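Lipid binding protein (Grifola frondosa, PDB 5H0Q) binds lipid membranes, probably by recognising domains in which sphingomyelin and cholesterol occur together. Local coordinates at residues G58-L62 and W132-W136; L126-S130 and G152-K156. All coordinates share one frame; numbering follows the deposited sequence.

Contact 1 of 2, residues G58-L62 and W132-W136; sequences GVCVL and WQNPW
Asn134 ND2 donates to Cys60 O at 3.0 Å and also to the backbone oxygen of Glu191, while OD1 of the same amide accepts from Ser142 and Arg138, so both ends of this buried carboxamide are satisfied and its rotation is fixed. The bond to Cys60 O is bent, 141° at the hydrogen; the acceptor lies almost in the amide plane of Asn134, whereas the donor stands well above the carbonyl plane. With CG anti to the backbone N, the first torsion carries ND2 across the gap to Cys60 O. Val59 CG1 sits 3.3 Å from Asn134 O, and its other methyl, CG2, meets Trp136 CD1 at 3.9 Å.

At the Trp132 end, Val61 CG2 lies over one indole face, 3.6 Å from the centroid of the five-membered ring and 15° off its normal, a CH-pi contact. Val61 CG1 reaches Asn134 CB at 4.0 Å. The axes of strands 60-62 and 132-134 approach to 7.7 Å at an angle of 134°, too far apart for backbone pairing, and the strands belong to separate sheets. Valine, tryptophan and asparagine side chains thus contribute to the packing between two facing sheets at one end, consistent with a beta-sandwich.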
ATOM      1  N   GLY A  58       9.339   4.250  19.240  1.00 30.40           N
ATOM      2  CA  GLY A  58       9.654   5.447  18.492  1.00 27.66           C
ATOM      3  C   GLY A  58       8.414   5.897  17.752  1.00 29.83           C
ATOM      4  O   GLY A  58       7.329   5.883  18.336  1.00 28.65           O
ATOM      5  N   VAL A  59       8.538   6.321  16.490  1.00 25.93           N
ATOM      6  CA  VAL A  59       7.384   6.560  15.638  1.00 24.10           C
ATOM      7  C   VAL A  59       7.685   5.887  14.319  1.00 22.17           C
ATOM      8  O   VAL A  59       8.754   6.120  13.738  1.00 25.41           O
ATOM      9  CB  VAL A  59       7.105   8.056  15.412  1.00 23.06           C
ATOM     10  CG1 VAL A  59       5.942   8.234  14.450  1.00 24.77           C
ATOM     11  CG2 VAL A  59       6.792   8.742  16.713  1.00 25.20           C
ATOM     12  N   CYS A  60       6.781   5.028  13.869  1.00 25.00           N
ATOM     13  CA  CYS A  60       6.953   4.380  12.580  1.00 25.15           C
ATOM     14  C   CYS A  60       5.610   3.914  12.053  1.00 23.89           C
ATOM     15  O   CYS A  60       4.586   3.966  12.736  1.00 26.09           O
ATOM     16  CB  CYS A  60       7.886   3.187  12.683  1.00 25.31           C
ATOM     17  SG  CYS A  60       7.174   1.781  13.625  1.00 26.31           S
ATOM     18  N   VAL A  61       5.647   3.407  10.830  1.00 21.36           N
ATOM     19  CA  VAL A  61       4.517   2.701  10.259  1.00 21.22           C
ATOM     20  C   VAL A  61       5.032   1.372   9.747  1.00 22.77           C
ATOM     21  O   VAL A  61       6.123   1.295   9.175  1.00 20.83           O
ATOM     22  CB  VAL A  61       3.810   3.488   9.128  1.00 21.66           C
ATOM     23  CG1 VAL A  61       3.099   4.702   9.700  1.00 23.16           C
ATOM     24  CG2 VAL A  61       4.805   3.900   8.007  1.00 20.76           C
ATOM     25  N   LEU A  62       4.244   0.341   9.953  1.00 23.35           N
ATOM     26  CA  LEU A  62       4.545  -1.016   9.512  1.00 20.61           C
ATOM     27  C   LEU A  62       3.519  -1.297   8.413  1.00 20.29           C
ATOM     28  O   LEU A  62       2.359  -1.587   8.705  1.00 24.03           O
ATOM     29  CB  LEU A  62       4.432  -2.042  10.634  1.00 23.32           C
ATOM     30  CG  LEU A  62       5.367  -2.055  11.845  1.00 30.97           C
ATOM     31  CD1 LEU A  62       6.776  -1.643  11.502  1.00 24.52           C
ATOM     32  CD2 LEU A  62       4.804  -1.169  12.937  1.00 30.57           C
ATOM     33  N   TRP A 132       1.203   8.015   4.236  1.00 22.12           N
ATOM     34  CA  TRP A 132       0.977   7.929   5.662  1.00 22.34           C
ATOM     35  C   TRP A 132       1.570   9.162   6.312  1.00 23.07           C
ATOM     36  O   TRP A 132       2.472   9.807   5.781  1.00 23.31           O
ATOM     37  CB  TRP A 132       1.596   6.643   6.248  1.00 21.16           C
ATOM     38  CG  TRP A 132       3.082   6.571   5.960  1.00 23.64           C
ATOM     39  CD1 TRP A 132       4.100   7.074   6.725  1.00 22.66           C
ATOM     40  CD2 TRP A 132       3.687   6.046   4.785  1.00 23.26           C
ATOM     41  NE1 TRP A 132       5.309   6.853   6.107  1.00 20.61           N
ATOM     42  CE2 TRP A 132       5.077   6.245   4.901  1.00 21.57           C
ATOM     43  CE3 TRP A 132       3.186   5.418   3.632  1.00 20.14           C
ATOM     44  CZ2 TRP A 132       5.966   5.832   3.916  1.00 22.64           C
ATOM     45  CZ3 TRP A 132       4.058   4.987   2.694  1.00 21.29           C
ATOM     46  CH2 TRP A 132       5.433   5.215   2.818  1.00 20.79           C
ATOM     47  N   GLN A 133       1.055   9.481   7.487  1.00 27.40           N
ATOM     48  CA  GLN A 133       1.557  10.608   8.266  1.00 25.41           C
ATOM     49  C   GLN A 133       1.257  10.254   9.715  1.00 28.26           C
ATOM     50  O   GLN A 133       0.087  10.240  10.120  1.00 27.62           O
ATOM     51  CB  GLN A 133       0.901  11.914   7.835  1.00 28.98           C
ATOM     52  CG  GLN A 133       1.485  13.171   8.494  1.00 30.27           C
ATOM     53  CD  GLN A 133       0.903  13.458   9.868  1.00 33.56           C
ATOM     54  OE1 GLN A 133       1.606  13.386  10.888  1.00 35.71           O
ATOM     55  NE2 GLN A 133      -0.381  13.783   9.912  1.00 33.87           N
ATOM     56  N   ASN A 134       2.304   9.905  10.459  1.00 25.85           N
ATOM     57  CA  ASN A 134       2.176   9.442  11.835  1.00 30.23           C
ATOM     58  C   ASN A 134       2.947  10.416  12.715  1.00 27.36           C
ATOM     59  O   ASN A 134       4.192  10.399  12.704  1.00 27.52           O
ATOM     60  CB  ASN A 134       2.706   8.016  11.984  1.00 24.21           C
ATOM     61  CG  ASN A 134       2.167   7.343  13.227  1.00 24.85           C
ATOM     62  OD1 ASN A 134       1.225   7.854  13.837  1.00 28.70           O
ATOM     63  ND2 ASN A 134       2.717   6.174  13.574  1.00 25.63           N
ATOM     64  N   PRO A 135       2.278  11.285  13.462  1.00 30.30           N
ATOM     65  CA  PRO A 135       2.961  12.423  14.081  1.00 30.17           C
ATOM     66  C   PRO A 135       3.638  12.083  15.398  1.00 29.90           C
ATOM     67  O   PRO A 135       3.209  11.199  16.139  1.00 32.42           O
ATOM     68  CB  PRO A 135       1.821  13.415  14.323  1.00 39.02           C
ATOM     69  CG  PRO A 135       0.652  12.553  14.569  1.00 32.07           C
ATOM     70  CD  PRO A 135       0.821  11.353  13.658  1.00 29.86           C
ATOM     71  N   TRP A 136       4.697  12.837  15.691  1.00 33.48           N
ATOM     72  CA  TRP A 136       5.363  12.711  16.980  1.00 32.20           C
ATOM     73  C   TRP A 136       4.512  13.301  18.088  1.00 33.09           C
ATOM     74  O   TRP A 136       4.481  12.766  19.205  1.00 38.05           O
ATOM     75  CB  TRP A 136       6.728  13.388  16.918  1.00 31.34           C
ATOM     76  CG  TRP A 136       7.663  13.015  18.043  1.00 41.63           C
ATOM     77  CD1 TRP A 136       8.481  11.918  18.111  1.00 35.36           C
ATOM     78  CD2 TRP A 136       7.877  13.750  19.239  1.00 47.86           C
ATOM     79  NE1 TRP A 136       9.190  11.930  19.282  1.00 45.98           N
ATOM     80  CE2 TRP A 136       8.835  13.048  19.996  1.00 38.65           C
ATOM     81  CE3 TRP A 136       7.348  14.936  19.748  1.00 43.97           C
ATOM     82  CZ2 TRP A 136       9.272  13.488  21.229  1.00 47.63           C
ATOM     83  CZ3 TRP A 136       7.787  15.377  20.980  1.00 53.95           C
ATOM     84  CH2 TRP A 136       8.738  14.654  21.709  1.00 55.29           C
TER

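Contact 2 of 2, residues L126-S130 and G152-K156; sequences LDIFS and GHWWK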
ATOM      1  N   LEU A 126      -2.806   3.861 -14.617  1.00 22.04           N
ATOM      2  CA  LEU A 126      -3.183   4.587 -13.424  1.00 24.36           C
ATOM      3  C   LEU A 126      -2.024   4.536 -12.435  1.00 23.83           C
ATOM      4  O   LEU A 126      -1.225   3.595 -12.424  1.00 25.13           O
ATOM      5  CB  LEU A 126      -4.448   3.988 -12.775  1.00 27.54           C
ATOM      6  CG  LEU A 126      -5.687   4.024 -13.678  1.00 34.28           C
ATOM      7  CD1 LEU A 126      -6.874   3.448 -12.948  1.00 40.49           C
ATOM      8  CD2 LEU A 126      -6.008   5.435 -14.172  1.00 35.48           C
ATOM      9  N   ASP A 127      -1.926   5.567 -11.618  1.00 23.98           N
ATOM     10  CA  ASP A 127      -1.001   5.587 -10.500  1.00 20.96           C
ATOM     11  C   ASP A 127      -1.803   5.661  -9.217  1.00 22.96           C
ATOM     12  O   ASP A 127      -2.812   6.383  -9.139  1.00 23.86           O
ATOM     13  CB  ASP A 127      -0.037   6.772 -10.567  1.00 25.58           C
ATOM     14  CG  ASP A 127       1.135   6.530 -11.492  1.00 31.92           C
ATOM     15  OD1 ASP A 127       1.320   5.392 -11.949  1.00 32.79           O
ATOM     16  OD2 ASP A 127       1.876   7.492 -11.766  1.00 26.90           O
ATOM     17  N   ILE A 128      -1.335   4.928  -8.210  1.00 20.82           N
ATOM     18  CA  ILE A 128      -1.996   4.892  -6.923  1.00 21.74           C
ATOM     19  C   ILE A 128      -1.043   5.491  -5.909  1.00 22.63           C
ATOM     20  O   ILE A 128      -0.014   4.881  -5.604  1.00 24.76           O
ATOM     21  CB  ILE A 128      -2.373   3.473  -6.513  1.00 19.88           C
ATOM     22  CG1 ILE A 128      -3.230   2.806  -7.573  1.00 21.42           C
ATOM     23  CG2 ILE A 128      -3.103   3.531  -5.175  1.00 21.99           C
ATOM     24  CD1 ILE A 128      -3.406   1.317  -7.392  1.00 23.19           C
ATOM     25  N   PHE A 129      -1.410   6.641  -5.352  1.00 23.53           N
ATOM     26  CA  PHE A 129      -0.668   7.263  -4.256  1.00 20.96           C
ATOM     27  C   PHE A 129      -1.095   6.629  -2.937  1.00 20.76           C
ATOM     28  O   PHE A 129      -2.285   6.583  -2.627  1.00 22.21           O
ATOM     29  CB  PHE A 129      -0.955   8.763  -4.253  1.00 25.61           C
ATOM     30  CG  PHE A 129      -0.316   9.532  -3.127  1.00 24.63           C
ATOM     31  CD1 PHE A 129      -0.881   9.521  -1.865  1.00 29.09           C
ATOM     32  CD2 PHE A 129       0.811  10.306  -3.340  1.00 31.18           C
ATOM     33  CE1 PHE A 129      -0.320  10.238  -0.822  1.00 27.07           C
ATOM     34  CE2 PHE A 129       1.379  11.042  -2.299  1.00 32.20           C
ATOM     35  CZ  PHE A 129       0.801  11.014  -1.039  1.00 27.03           C
ATOM     36  N   SER A 130      -0.125   6.131  -2.163  1.00 19.90           N
ATOM     37  CA  SER A 130      -0.399   5.561  -0.854  1.00 20.51           C
ATOM     38  C   SER A 130       0.504   6.254   0.153  1.00 21.74           C
ATOM     39  O   SER A 130       1.721   6.050   0.144  1.00 23.66           O
ATOM     40  CB  SER A 130      -0.168   4.059  -0.866  1.00 21.57           C
ATOM     41  OG  SER A 130      -0.972   3.460  -1.868  1.00 26.69           O
ATOM     42  N   GLY A 152       1.360   9.408 -13.924  1.00 32.84           N
ATOM     43  CA  GLY A 152       2.104  10.652 -13.992  1.00 40.92           C
ATOM     44  C   GLY A 152       1.509  11.798 -13.207  1.00 35.22           C
ATOM     45  O   GLY A 152       2.086  12.895 -13.202  1.00 36.45           O
ATOM     46  N   HIS A 153       0.389  11.578 -12.519  1.00 37.55           N
ATOM     47  CA  HIS A 153      -0.264  12.655 -11.780  1.00 30.74           C
ATOM     48  C   HIS A 153       0.672  13.287 -10.756  1.00 37.21           C
ATOM     49  O   HIS A 153       0.636  14.505 -10.544  1.00 39.46           O
ATOM     50  CB  HIS A 153      -1.515  12.109 -11.103  1.00 29.83           C
ATOM     51  CG  HIS A 153      -2.364  13.154 -10.457  1.00 34.71           C
ATOM     52  ND1 HIS A 153      -2.111  13.649  -9.198  1.00 37.72           N
ATOM     53  CD2 HIS A 153      -3.476  13.788 -10.896  1.00 39.86           C
ATOM     54  CE1 HIS A 153      -3.028  14.549  -8.890  1.00 44.01           C
ATOM     55  NE2 HIS A 153      -3.870  14.648  -9.900  1.00 48.70           N
ATOM     56  N   TRP A 154       1.488  12.477 -10.085  1.00 30.91           N
ATOM     57  CA  TRP A 154       2.457  12.999  -9.117  1.00 29.72           C
ATOM     58  C   TRP A 154       3.796  13.034  -9.827  1.00 37.96           C
ATOM     59  O   TRP A 154       4.151  12.050 -10.471  1.00 35.45           O
ATOM     60  CB  TRP A 154       2.517  12.135  -7.824  1.00 32.42           C
ATOM     61  CG  TRP A 154       1.169  12.169  -7.125  1.00 28.00           C
ATOM     62  CD1 TRP A 154       0.699  13.151  -6.308  1.00 32.04           C
ATOM     63  CD2 TRP A 154       0.086  11.232  -7.289  1.00 28.31           C
ATOM     64  NE1 TRP A 154      -0.597  12.888  -5.944  1.00 31.84           N
ATOM     65  CE2 TRP A 154      -0.996  11.715  -6.525  1.00 27.07           C
ATOM     66  CE3 TRP A 154      -0.068  10.037  -8.001  1.00 27.84           C
ATOM     67  CZ2 TRP A 154      -2.218  11.051  -6.460  1.00 30.87           C
ATOM     68  CZ3 TRP A 154      -1.269   9.373  -7.921  1.00 31.71           C
ATOM     69  CH2 TRP A 154      -2.339   9.890  -7.173  1.00 25.86           C
ATOM     70  N   TRP A 155       4.566  14.116  -9.718  1.00 33.40           N
ATOM     71  CA  TRP A 155       4.275  15.282  -8.893  1.00 33.68           C
ATOM     72  C   TRP A 155       3.704  16.458  -9.691  1.00 44.11           C
ATOM     73  O   TRP A 155       3.415  17.500  -9.131  1.00 39.70           O
ATOM     74  CB  TRP A 155       5.556  15.735  -8.175  1.00 39.82           C
ATOM     75  CG  TRP A 155       6.163  14.660  -7.349  1.00 37.68           C
ATOM     76  CD1 TRP A 155       7.308  13.964  -7.606  1.00 41.14           C
ATOM     77  CD2 TRP A 155       5.644  14.137  -6.129  1.00 37.76           C
ATOM     78  NE1 TRP A 155       7.528  13.034  -6.623  1.00 35.47           N
ATOM     79  CE2 TRP A 155       6.519  13.122  -5.702  1.00 32.85           C
ATOM     80  CE3 TRP A 155       4.515  14.423  -5.359  1.00 35.45           C
ATOM     81  CZ2 TRP A 155       6.314  12.403  -4.535  1.00 31.26           C
ATOM     82  CZ3 TRP A 155       4.307  13.701  -4.205  1.00 30.87           C
ATOM     83  CH2 TRP A 155       5.198  12.703  -3.802  1.00 31.82           C
ATOM     84  N   LYS A 156       3.525  16.304 -11.002  1.00 39.21           N
ATOM     85  CA  LYS A 156       3.186  17.474 -11.810  1.00 38.32           C
ATOM     86  C   LYS A 156       1.821  18.053 -11.431  1.00 45.83           C
ATOM     87  O   LYS A 156       1.652  19.276 -11.394  1.00 54.07           O
ATOM     88  CB  LYS A 156       3.252  17.120 -13.293  1.00 50.64           C
ATOM     89  CG  LYS A 156       2.294  16.057 -13.745  1.00 54.70           C
ATOM     90  CD  LYS A 156       2.214  16.002 -15.270  1.00 55.04           C
ATOM     91  CE  LYS A 156       1.486  14.759 -15.736  1.00 63.12           C
ATOM     92  NZ  LYS A 156       1.303  14.733 -17.198  1.00 62.26           N
TER
HETATM   93  O   HOH W   1       2.412   9.725 -10.412  1.00 28.46           O
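Asp127 and Gly152 supply the direct polar link: Gly152 N donates to Asp127 OD2 over 2.9 Å, nearly straight at 168°, and approaches from above the carboxylate plane rather than within it. Water 1 adds a bridge, donating to Asp127 OD2 at 2.7 Å and accepting from Trp154 N at 2.9 Å. The same oxygen forms a salt bridge with Lys76, so the three partners would probably favour the ionised carboxylate.

Contacts of the aromatic rings carry most of the remainder. Phe129 CB sits over one face of Trp154, offset toward the rim, in a CH-pi contact 3.5 Å from the centroid of the six-membered ring and 16° off the normal. A chi1 of 177° swings the phenyl across the indole; the side chains cross at about a right angle and the ring pair is oblique, neither a stack nor edge-to-face. His153 ND1 lies over the opposite face of Trp154, sandwiching the indole. At the edge of that indole, CZ3 approaches Asp127 O in plane at 3.6 Å. A cis peptide bond precedes Trp155, whose CZ3 lies near the edge of Phe129.

Strand 126-134 is flanked by strands 114-121 and 143-150, while Phe129, Trp154 and Trp155 all touch Met163, packing segment 152-156 and helix 160-169 against this sheet.

How the contacts relate
Strand 126-134 is common to both contacts: contact 2 uses its beginning, 126-130, and contact 1 its end together with the residues that follow, 132-136. The centres lie about 22 Å apart, and the two touch only through this continuity of chain. Along the sequence the segments alternate, in the order 58-62, 126-130, 132-136, 152-156. Contact 1 joins the antiparallel five-strand sheet to the mixed sheet containing strand 60-68, whereas contact 2 joins it to the chain immediately after one of its edge strands, 143-150. One strand therefore takes part in packing between sheets near one end and meets the chain at 152-156 near the other.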